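LanC-like protein GCR2 (Arabidopsis thaliana, PDB 3T33) binds zinc as a member of the LanC-like protein family and may play a role in abscisic acid signalling. Local coordinates at residues A[99-102]-A[103-106]; A[202-205]-A[206-210]; A[246-249]-A[250-254]. All blocks are in the same frame, centred on the assembly; numbering follows the deposited sequence.

Three short local contacts follow one another along the chain, and none nests in or crosses another. Contact 1 (99-106) closes the tight turn from helix 84-98 into the start of helix 101-118. Contact 2 (202-210) lies within helix 195-212, and contact 3 (246-254) leads the chain from the loop after helix 236-244 into helix 250-265. The first stands apart, its centre about 40 Å from the centres of the other two. Contacts 2 and 3, with centres about 12 Å apart, touch directly: R210 forms a salt bridge with D251, and the F206 ring packs on L248 and E252, tying helix 195-212 to the start of helix 250-265 and the loop that leads into it.

Contact 1 of 3, residues A[99-102]-A[103-106]; sequences RNED and DLKL
The carbonyl oxygen of N100 receives the backbone N-H of D103 at 2.9 Å (N100 O to D103 N), in a rather bent bond of 133° at the hydrogen. This is the first turn of helix 101-118, and N100 is its N-cap. The cap itself is made by the N100 amide, whose OD1 accepts the backbone N-H of D102 at 3.2 Å, with D102 N standing 38° out of the plane of the amide carbonyl. One residue earlier, R99, the first residue past helix 84-98, has a positive phi, where the chain breaks from that helix. Regular helical bonding then takes over, with E101 O accepting from K105 N at 3.0 Å and D102 O from L106 N at 3.0 Å.

Three residues after the cap, D103 turns its carboxylate back towards the start of the helix. Its CG is anti to the carbonyl carbon (chi1 -83°), which brings D103 OD2 alongside N100 CB at 3.7 Å. The group is buried, but both oxygens have partners: OD1 forms a salt bridge with K60 and OD2 a hydrogen bond with S94. A negative charge here would also be expected to interact favourably with the positive end of the helix dipole. On the outer side, K105 bends at chi3 and chi4 so that its NZ comes to 3.7 Å from E101 CB, although it pairs with neither nearby acid: K105 NZ stays 4.8 Å from D102 OD1 and farther still from E101 OE1. E101 and L104 run side by side, E101 OE1 lying 4.1 Å from L104 CD2.

Within the alpha/alpha barrel of this family, helix 101-118 is wedged among three others: D103 and L106 lean on helix 84-98, L104 and K105 on helix 130-144, and L106 also on helix 45-69.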
ATOM      1  N   ARG A  99       8.565 -18.318   6.440  1.00 41.95           N
ATOM      2  CA  ARG A  99       9.725 -18.499   7.325  1.00 43.22           C
ATOM      3  C   ARG A  99      10.962 -19.125   6.648  1.00 42.27           C
ATOM      4  O   ARG A  99      11.794 -19.677   7.322  1.00 42.30           O
ATOM      5  CB  ARG A  99       9.383 -19.305   8.598  1.00 44.82           C
ATOM      6  CG  ARG A  99       8.118 -18.922   9.424  1.00 50.03           C
ATOM      7  CD  ARG A  99       7.781 -17.478   9.424  1.00 55.59           C
ATOM      8  NE  ARG A  99       8.570 -16.707  10.371  1.00 62.17           N
ATOM      9  CZ  ARG A  99       8.112 -15.603  10.961  1.00 65.23           C
ATOM     10  NH1 ARG A  99       6.872 -15.164  10.706  1.00 64.83           N
ATOM     11  NH2 ARG A  99       8.882 -14.948  11.822  1.00 66.20           N
ATOM     12  N   ASN A 100      11.062 -19.074   5.326  1.00 42.55           N
ATOM     13  CA  ASN A 100      12.309 -19.436   4.603  1.00 43.48           C
ATOM     14  C   ASN A 100      13.454 -18.419   4.940  1.00 43.48           C
ATOM     15  O   ASN A 100      13.410 -17.260   4.490  1.00 40.98           O
ATOM     16  CB  ASN A 100      12.005 -19.406   3.100  1.00 43.90           C
ATOM     17  CG  ASN A 100      13.051 -20.121   2.229  1.00 45.80           C
ATOM     18  OD1 ASN A 100      14.195 -20.356   2.637  1.00 46.84           O
ATOM     19  ND2 ASN A 100      12.637 -20.463   0.996  1.00 43.81           N
ATOM     20  N   GLU A 101      14.451 -18.859   5.725  1.00 44.73           N
ATOM     21  CA  GLU A 101      15.532 -17.979   6.189  1.00 45.60           C
ATOM     22  C   GLU A 101      16.401 -17.584   5.026  1.00 44.79           C
ATOM     23  O   GLU A 101      17.092 -16.575   5.105  1.00 45.67           O
ATOM     24  CB  GLU A 101      16.397 -18.556   7.341  1.00 46.91           C
ATOM     25  CG  GLU A 101      15.633 -19.276   8.538  1.00 53.37           C
ATOM     26  CD  GLU A 101      15.107 -18.364   9.710  1.00 62.95           C
ATOM     27  OE1 GLU A 101      15.695 -17.267   9.993  1.00 64.70           O
ATOM     28  OE2 GLU A 101      14.106 -18.793  10.381  1.00 64.29           O
ATOM     29  N   ASP A 102      16.356 -18.320   3.924  1.00 43.35           N
ATOM     30  CA  ASP A 102      17.106 -17.866   2.749  1.00 43.47           C
ATOM     31  C   ASP A 102      16.504 -16.588   2.142  1.00 41.84           C
ATOM     32  O   ASP A 102      17.227 -15.792   1.504  1.00 40.18           O
ATOM     33  CB  ASP A 102      17.226 -18.959   1.675  1.00 44.66           C
ATOM     34  CG  ASP A 102      18.108 -20.151   2.124  1.00 50.34           C
ATOM     35  OD1 ASP A 102      18.919 -20.033   3.105  1.00 55.14           O
ATOM     36  OD2 ASP A 102      17.976 -21.238   1.494  1.00 57.51           O
ATOM     37  N   ASP A 103      15.181 -16.438   2.299  1.00 39.58           N
ATOM     38  CA  ASP A 103      14.471 -15.231   1.853  1.00 39.72           C
ATOM     39  C   ASP A 103      15.007 -14.021   2.682  1.00 38.15           C
ATOM     40  O   ASP A 103      15.241 -12.977   2.138  1.00 36.93           O
ATOM     41  CB  ASP A 103      12.936 -15.342   2.005  1.00 38.71           C
ATOM     42  CG  ASP A 103      12.246 -16.079   0.827  1.00 43.70           C
ATOM     43  OD1 ASP A 103      12.838 -16.258  -0.256  1.00 47.51           O
ATOM     44  OD2 ASP A 103      11.065 -16.489   0.990  1.00 48.11           O
ATOM     45  N   LEU A 104      15.139 -14.189   3.996  1.00 37.74           N
ATOM     46  CA  LEU A 104      15.617 -13.128   4.874  1.00 37.38           C
ATOM     47  C   LEU A 104      17.069 -12.749   4.581  1.00 37.76           C
ATOM     48  O   LEU A 104      17.403 -11.576   4.522  1.00 39.28           O
ATOM     49  CB  LEU A 104      15.467 -13.565   6.309  1.00 36.97           C
ATOM     50  CG  LEU A 104      15.925 -12.637   7.443  1.00 36.77           C
ATOM     51  CD1 LEU A 104      15.096 -11.335   7.431  1.00 35.53           C
ATOM     52  CD2 LEU A 104      15.744 -13.363   8.730  1.00 32.84           C
ATOM     53  N   LYS A 105      17.923 -13.745   4.353  1.00 38.02           N
ATOM     54  CA  LYS A 105      19.326 -13.493   4.025  1.00 37.31           C
ATOM     55  C   LYS A 105      19.420 -12.751   2.730  1.00 35.43           C
ATOM     56  O   LYS A 105      20.195 -11.827   2.599  1.00 34.82           O
ATOM     57  CB  LYS A 105      20.151 -14.804   3.967  1.00 37.85           C
ATOM     58  CG  LYS A 105      20.839 -15.095   5.298  1.00 43.03           C
ATOM     59  CD  LYS A 105      21.022 -16.580   5.565  1.00 51.24           C
ATOM     60  CE  LYS A 105      20.915 -16.870   7.065  1.00 54.77           C
ATOM     61  NZ  LYS A 105      20.045 -18.105   7.362  1.00 61.36           N
ATOM     62  N   LEU A 106      18.654 -13.170   1.748  1.00 33.83           N
ATOM     63  CA  LEU A 106      18.819 -12.569   0.458  1.00 33.19           C
ATOM     64  C   LEU A 106      18.368 -11.104   0.598  1.00 32.89           C
ATOM     65  O   LEU A 106      19.021 -10.187   0.057  1.00 31.49           O
ATOM     66  CB  LEU A 106      17.992 -13.301  -0.593  1.00 34.30           C
ATOM     67  CG  LEU A 106      18.305 -12.770  -1.995  1.00 35.82           C
ATOM     68  CD1 LEU A 106      19.841 -12.889  -2.224  1.00 35.79           C
ATOM     69  CD2 LEU A 106      17.515 -13.512  -3.081  1.00 36.46           C
TER

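Contact 2 of 3, residues A[202-205]-A[206-210]; sequences VEEI and FRAGR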
ATOM      1  N   VAL A 202       5.437  15.717  13.483  1.00 35.03           N
ATOM      2  CA  VAL A 202       3.986  15.850  13.572  1.00 34.82           C
ATOM      3  C   VAL A 202       3.592  17.356  13.736  1.00 36.06           C
ATOM      4  O   VAL A 202       2.714  17.868  13.019  1.00 35.68           O
ATOM      5  CB  VAL A 202       3.391  14.983  14.761  1.00 34.79           C
ATOM      6  CG1 VAL A 202       1.914  15.384  15.049  1.00 33.59           C
ATOM      7  CG2 VAL A 202       3.500  13.461  14.445  1.00 31.23           C
ATOM      8  N   GLU A 203       4.235  18.050  14.679  1.00 35.81           N
ATOM      9  CA  GLU A 203       3.892  19.456  14.921  1.00 36.70           C
ATOM     10  C   GLU A 203       4.179  20.325  13.698  1.00 35.96           C
ATOM     11  O   GLU A 203       3.334  21.129  13.300  1.00 36.59           O
ATOM     12  CB  GLU A 203       4.562  19.965  16.181  1.00 38.14           C
ATOM     13  CG  GLU A 203       4.013  19.300  17.433  1.00 38.56           C
ATOM     14  CD  GLU A 203       4.867  19.587  18.616  1.00 41.80           C
ATOM     15  OE1 GLU A 203       5.867  20.297  18.401  1.00 44.41           O
ATOM     16  OE2 GLU A 203       4.554  19.109  19.751  1.00 42.57           O
ATOM     17  N   GLU A 204       5.258  20.042  12.989  1.00 36.69           N
ATOM     18  CA  GLU A 204       5.508  20.757  11.735  1.00 36.55           C
ATOM     19  C   GLU A 204       4.465  20.441  10.726  1.00 37.49           C
ATOM     20  O   GLU A 204       4.126  21.280   9.886  1.00 38.94           O
ATOM     21  CB  GLU A 204       6.891  20.479  11.177  1.00 35.83           C
ATOM     22  CG  GLU A 204       7.182  21.021   9.765  1.00 40.07           C
ATOM     23  CD  GLU A 204       7.138  22.613   9.588  1.00 47.23           C
ATOM     24  OE1 GLU A 204       7.212  23.362  10.590  1.00 46.03           O
ATOM     25  OE2 GLU A 204       7.057  23.091   8.416  1.00 46.56           O
ATOM     26  N   ILE A 205       3.969  19.202  10.745  1.00 38.29           N
ATOM     27  CA  ILE A 205       2.898  18.868   9.826  1.00 37.16           C
ATOM     28  C   ILE A 205       1.619  19.666  10.170  1.00 37.64           C
ATOM     29  O   ILE A 205       0.960  20.155   9.268  1.00 36.38           O
ATOM     30  CB  ILE A 205       2.694  17.290   9.643  1.00 37.94           C
ATOM     31  CG1 ILE A 205       3.865  16.674   8.817  1.00 37.40           C
ATOM     32  CG2 ILE A 205       1.391  16.999   8.898  1.00 32.33           C
ATOM     33  CD1 ILE A 205       4.071  15.179   8.925  1.00 32.52           C
ATOM     34  N   PHE A 206       1.234  19.745  11.447  1.00 39.39           N
ATOM     35  CA  PHE A 206      -0.011  20.484  11.799  1.00 41.48           C
ATOM     36  C   PHE A 206       0.182  21.988  11.580  1.00 43.07           C
ATOM     37  O   PHE A 206      -0.661  22.639  10.966  1.00 43.40           O
ATOM     38  CB  PHE A 206      -0.465  20.206  13.216  1.00 41.66           C
ATOM     39  CG  PHE A 206      -1.225  18.937  13.338  1.00 43.05           C
ATOM     40  CD1 PHE A 206      -2.534  18.859  12.883  1.00 42.45           C
ATOM     41  CD2 PHE A 206      -0.627  17.804  13.868  1.00 42.21           C
ATOM     42  CE1 PHE A 206      -3.242  17.676  12.960  1.00 42.23           C
ATOM     43  CE2 PHE A 206      -1.328  16.616  13.955  1.00 43.91           C
ATOM     44  CZ  PHE A 206      -2.656  16.556  13.491  1.00 43.53           C
ATOM     45  N   ARG A 207       1.328  22.511  12.025  1.00 44.98           N
ATOM     46  CA  ARG A 207       1.692  23.917  11.750  1.00 45.82           C
ATOM     47  C   ARG A 207       1.504  24.322  10.275  1.00 46.15           C
ATOM     48  O   ARG A 207       0.734  25.240   9.991  1.00 46.53           O
ATOM     49  CB  ARG A 207       3.095  24.234  12.270  1.00 44.80           C
ATOM     50  CG  ARG A 207       3.381  25.738  12.257  1.00 46.76           C
ATOM     51  CD  ARG A 207       4.893  26.103  12.157  1.00 46.05           C
ATOM     52  NE  ARG A 207       5.468  25.798  10.844  1.00 42.33           N
ATOM     53  CZ  ARG A 207       5.081  26.322   9.677  1.00 44.72           C
ATOM     54  NH1 ARG A 207       4.076  27.197   9.620  1.00 40.99           N
ATOM     55  NH2 ARG A 207       5.714  25.953   8.536  1.00 44.61           N
ATOM     56  N   ALA A 208       2.160  23.643   9.330  1.00 46.36           N
ATOM     57  CA  ALA A 208       1.979  24.005   7.917  1.00 46.74           C
ATOM     58  C   ALA A 208       0.560  23.765   7.374  1.00 47.75           C
ATOM     59  O   ALA A 208       0.046  24.526   6.512  1.00 47.92           O
ATOM     60  CB  ALA A 208       2.958  23.251   7.063  1.00 47.04           C
ATOM     61  N   GLY A 209      -0.055  22.660   7.810  1.00 47.49           N
ATOM     62  CA  GLY A 209      -1.380  22.348   7.352  1.00 47.39           C
ATOM     63  C   GLY A 209      -2.353  23.424   7.803  1.00 47.81           C
ATOM     64  O   GLY A 209      -3.163  23.869   7.007  1.00 47.70           O
ATOM     65  N   ARG A 210      -2.277  23.798   9.081  1.00 48.15           N
ATOM     66  CA  ARG A 210      -3.123  24.816   9.686  1.00 49.58           C
ATOM     67  C   ARG A 210      -2.897  26.196   9.059  1.00 52.00           C
ATOM     68  O   ARG A 210      -3.856  26.891   8.796  1.00 52.00           O
ATOM     69  CB  ARG A 210      -2.902  24.883  11.195  1.00 49.17           C
ATOM     70  CG  ARG A 210      -3.664  23.857  11.970  1.00 44.52           C
ATOM     71  CD  ARG A 210      -2.988  23.514  13.260  1.00 39.90           C
ATOM     72  NE  ARG A 210      -3.822  22.613  14.060  1.00 39.31           N
ATOM     73  CZ  ARG A 210      -3.469  22.100  15.242  1.00 43.23           C
ATOM     74  NH1 ARG A 210      -2.280  22.378  15.776  1.00 39.57           N
ATOM     75  NH2 ARG A 210      -4.311  21.296  15.906  1.00 43.27           N
TER
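Residues 202-210 form two and a half turns of regular helix, in which the carbonyls of V202, E203, E204 and I205 accept from the amides of F206, R207, A208 and G209, each four residues on; the shortest of these bonds runs from E203 O to R207 N at 2.7 Å. E204 and R207, three residues apart and so on the same flank of the helix, lie side by side and point the same way. R207 grips the carboxylate side-on, in a bidentate salt bridge. Its NE meets OE1 of E204 at 3.0 Å, close to the guanidinium plane but from above the carboxylate, while NH2 of R207 reaches OE2 of E204 on its syn side at 3.2 Å. The two planes stand 50° apart, so the pairing is twisted rather than flat. The hydroxyl of Y168 also bonds to E204 OE2 and probably steadies the glutamate.

In the alpha/alpha barrel fold of LanC-like proteins, this helix carries E203, E204 and R207 on its more exposed side, while V202, I205 and F206 are buried. V202 has CG1 anti to the backbone N (chi1 167°), and this methyl meets the F206 ring at its edge, in the ring plane, 3.6 Å from F206 CE2. V202, I205 and F206 all pack on L243 of helix 236-244. F206 CD1 sits over the centre of the R210 guanidinium, 4.0 Å above its plane; R210 also forms salt bridges with D251 and D255.

Contact 3 of 3, residues A[246-249]-A[250-254]; sequences TELE and PDEIK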
ATOM      1  N   THR A 246      -0.228   8.019  15.071  1.00 38.62           N
ATOM      2  CA  THR A 246       0.556   8.624  16.185  1.00 40.99           C
ATOM      3  C   THR A 246      -0.389   9.149  17.261  1.00 44.21           C
ATOM      4  O   THR A 246      -1.612   9.160  17.083  1.00 44.16           O
ATOM      5  CB  THR A 246       1.413   9.898  15.765  1.00 41.22           C
ATOM      6  OG1 THR A 246       0.548  10.934  15.248  1.00 40.85           O
ATOM      7  CG2 THR A 246       2.356   9.609  14.711  1.00 39.67           C
ATOM      8  N   GLU A 247       0.173   9.647  18.360  1.00 46.80           N
ATOM      9  CA  GLU A 247      -0.650  10.086  19.470  1.00 49.33           C
ATOM     10  C   GLU A 247      -1.055  11.516  19.211  1.00 49.15           C
ATOM     11  O   GLU A 247      -0.273  12.409  19.431  1.00 50.54           O
ATOM     12  CB  GLU A 247       0.137   9.992  20.788  1.00 50.62           C
ATOM     13  CG  GLU A 247       0.728   8.610  21.055  1.00 55.47           C
ATOM     14  CD  GLU A 247      -0.331   7.519  20.836  1.00 65.34           C
ATOM     15  OE1 GLU A 247      -0.203   6.708  19.864  1.00 67.12           O
ATOM     16  OE2 GLU A 247      -1.325   7.514  21.623  1.00 68.47           O
ATOM     17  N   LEU A 248      -2.259  11.754  18.723  1.00 48.59           N
ATOM     18  CA  LEU A 248      -2.693  13.137  18.560  1.00 47.95           C
ATOM     19  C   LEU A 248      -3.261  13.709  19.853  1.00 48.72           C
ATOM     20  O   LEU A 248      -3.689  12.963  20.744  1.00 48.44           O
ATOM     21  CB  LEU A 248      -3.708  13.271  17.412  1.00 47.18           C
ATOM     22  CG  LEU A 248      -3.352  12.570  16.100  1.00 43.41           C
ATOM     23  CD1 LEU A 248      -4.516  12.641  15.088  1.00 43.67           C
ATOM     24  CD2 LEU A 248      -2.117  13.189  15.524  1.00 38.52           C
ATOM     25  N   GLU A 249      -3.229  15.042  19.944  1.00 49.43           N
ATOM     26  CA  GLU A 249      -3.976  15.849  20.910  1.00 49.50           C
ATOM     27  C   GLU A 249      -5.429  16.035  20.405  1.00 49.49           C
ATOM     28  O   GLU A 249      -5.661  15.917  19.190  1.00 48.67           O
ATOM     29  CB  GLU A 249      -3.299  17.237  21.009  1.00 50.17           C
ATOM     30  CG  GLU A 249      -1.909  17.201  21.613  1.00 53.28           C
ATOM     31  CD  GLU A 249      -1.948  17.062  23.127  1.00 59.98           C
ATOM     32  OE1 GLU A 249      -2.140  18.107  23.809  1.00 66.09           O
ATOM     33  OE2 GLU A 249      -1.782  15.931  23.649  1.00 58.95           O
ATOM     34  N   PRO A 250      -6.404  16.383  21.311  1.00 49.85           N
ATOM     35  CA  PRO A 250      -7.801  16.592  20.877  1.00 49.76           C
ATOM     36  C   PRO A 250      -7.998  17.507  19.637  1.00 50.57           C
ATOM     37  O   PRO A 250      -8.642  17.097  18.647  1.00 51.26           O
ATOM     38  CB  PRO A 250      -8.462  17.157  22.136  1.00 50.09           C
ATOM     39  CG  PRO A 250      -7.732  16.461  23.264  1.00 48.83           C
ATOM     40  CD  PRO A 250      -6.288  16.486  22.789  1.00 49.50           C
ATOM     41  N   ASP A 251      -7.414  18.702  19.640  1.00 51.07           N
ATOM     42  CA  ASP A 251      -7.565  19.629  18.490  1.00 51.58           C
ATOM     43  C   ASP A 251      -6.921  19.110  17.202  1.00 50.55           C
ATOM     44  O   ASP A 251      -7.396  19.411  16.116  1.00 51.16           O
ATOM     45  CB  ASP A 251      -6.958  20.990  18.822  1.00 52.75           C
ATOM     46  CG  ASP A 251      -5.562  20.852  19.364  1.00 56.13           C
ATOM     47  OD1 ASP A 251      -5.484  20.497  20.563  1.00 59.71           O
ATOM     48  OD2 ASP A 251      -4.563  21.029  18.593  1.00 58.89           O
ATOM     49  N   GLU A 252      -5.838  18.343  17.323  1.00 49.20           N
ATOM     50  CA  GLU A 252      -5.262  17.640  16.169  1.00 48.16           C
ATOM     51  C   GLU A 252      -6.235  16.577  15.615  1.00 47.44           C
ATOM     52  O   GLU A 252      -6.410  16.451  14.399  1.00 46.33           O
ATOM     53  CB  GLU A 252      -3.906  17.034  16.556  1.00 48.37           C
ATOM     54  CG  GLU A 252      -2.806  18.105  16.777  1.00 46.98           C
ATOM     55  CD  GLU A 252      -1.621  17.624  17.587  1.00 48.90           C
ATOM     56  OE1 GLU A 252      -1.555  16.430  17.954  1.00 48.71           O
ATOM     57  OE2 GLU A 252      -0.731  18.458  17.868  1.00 50.50           O
ATOM     58  N   ILE A 253      -6.877  15.849  16.527  1.00 46.71           N
ATOM     59  CA  ILE A 253      -7.861  14.856  16.189  1.00 46.58           C
ATOM     60  C   ILE A 253      -9.018  15.531  15.439  1.00 46.42           C
ATOM     61  O   ILE A 253      -9.335  15.129  14.302  1.00 45.78           O
ATOM     62  CB  ILE A 253      -8.306  14.058  17.455  1.00 47.25           C
ATOM     63  CG1 ILE A 253      -7.167  13.159  17.924  1.00 47.16           C
ATOM     64  CG2 ILE A 253      -9.520  13.182  17.123  1.00 49.52           C
ATOM     65  CD1 ILE A 253      -7.384  12.416  19.223  1.00 49.56           C
ATOM     66  N   LYS A 254      -9.590  16.597  16.023  1.00 46.24           N
ATOM     67  CA  LYS A 254     -10.590  17.443  15.294  1.00 46.52           C
ATOM     68  C   LYS A 254     -10.117  17.858  13.924  1.00 44.85           C
ATOM     69  O   LYS A 254     -10.900  17.822  12.988  1.00 45.11           O
ATOM     70  CB  LYS A 254     -11.019  18.732  16.060  1.00 48.04           C
ATOM     71  CG  LYS A 254     -12.500  18.814  16.489  1.00 53.14           C
ATOM     72  CD  LYS A 254     -12.725  19.717  17.742  1.00 60.21           C
ATOM     73  CE  LYS A 254     -12.301  19.001  19.107  1.00 63.27           C
ATOM     74  NZ  LYS A 254     -12.882  19.658  20.370  1.00 62.70           N
TER
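L248 and I253 meet where the chain enters helix 250-265, as the pair of a hydrophobic staple: L248 immediately precedes the N-cap E249, and I253 is the fourth residue after it. Their side chains meet at a slant. L248 CB presses on I253 CG1 at 3.5 Å, tighter than usual for two carbons, and L248 CD1 adds a looser touch on the same atom at 3.9 Å. Y305 of helix 291-305 packs against both residues.

Next to this pair E252, the third residue after the N-cap, reaches back to make the side-chain-to-N-cap bond familiar from capping boxes. Its CG is anti to the carbonyl carbon (chi1 -70°) and the chain is extended beyond, which carries the carboxylate across the backbone of E249. The E249 chain, bent at chi2, carries its own carboxylate clear of that of E252; the two planes are turned 66° against each other. R199 forms a salt bridge with E252 OE2, which would favour a charged carboxylate. The E249 carbonyl, meanwhile, accepts from I253 N at 2.9 Å (O to N). At the cap, E249 N points its hydrogen almost straight at E252 OE1, 2.9 Å away, arriving 47° above the carboxylate plane.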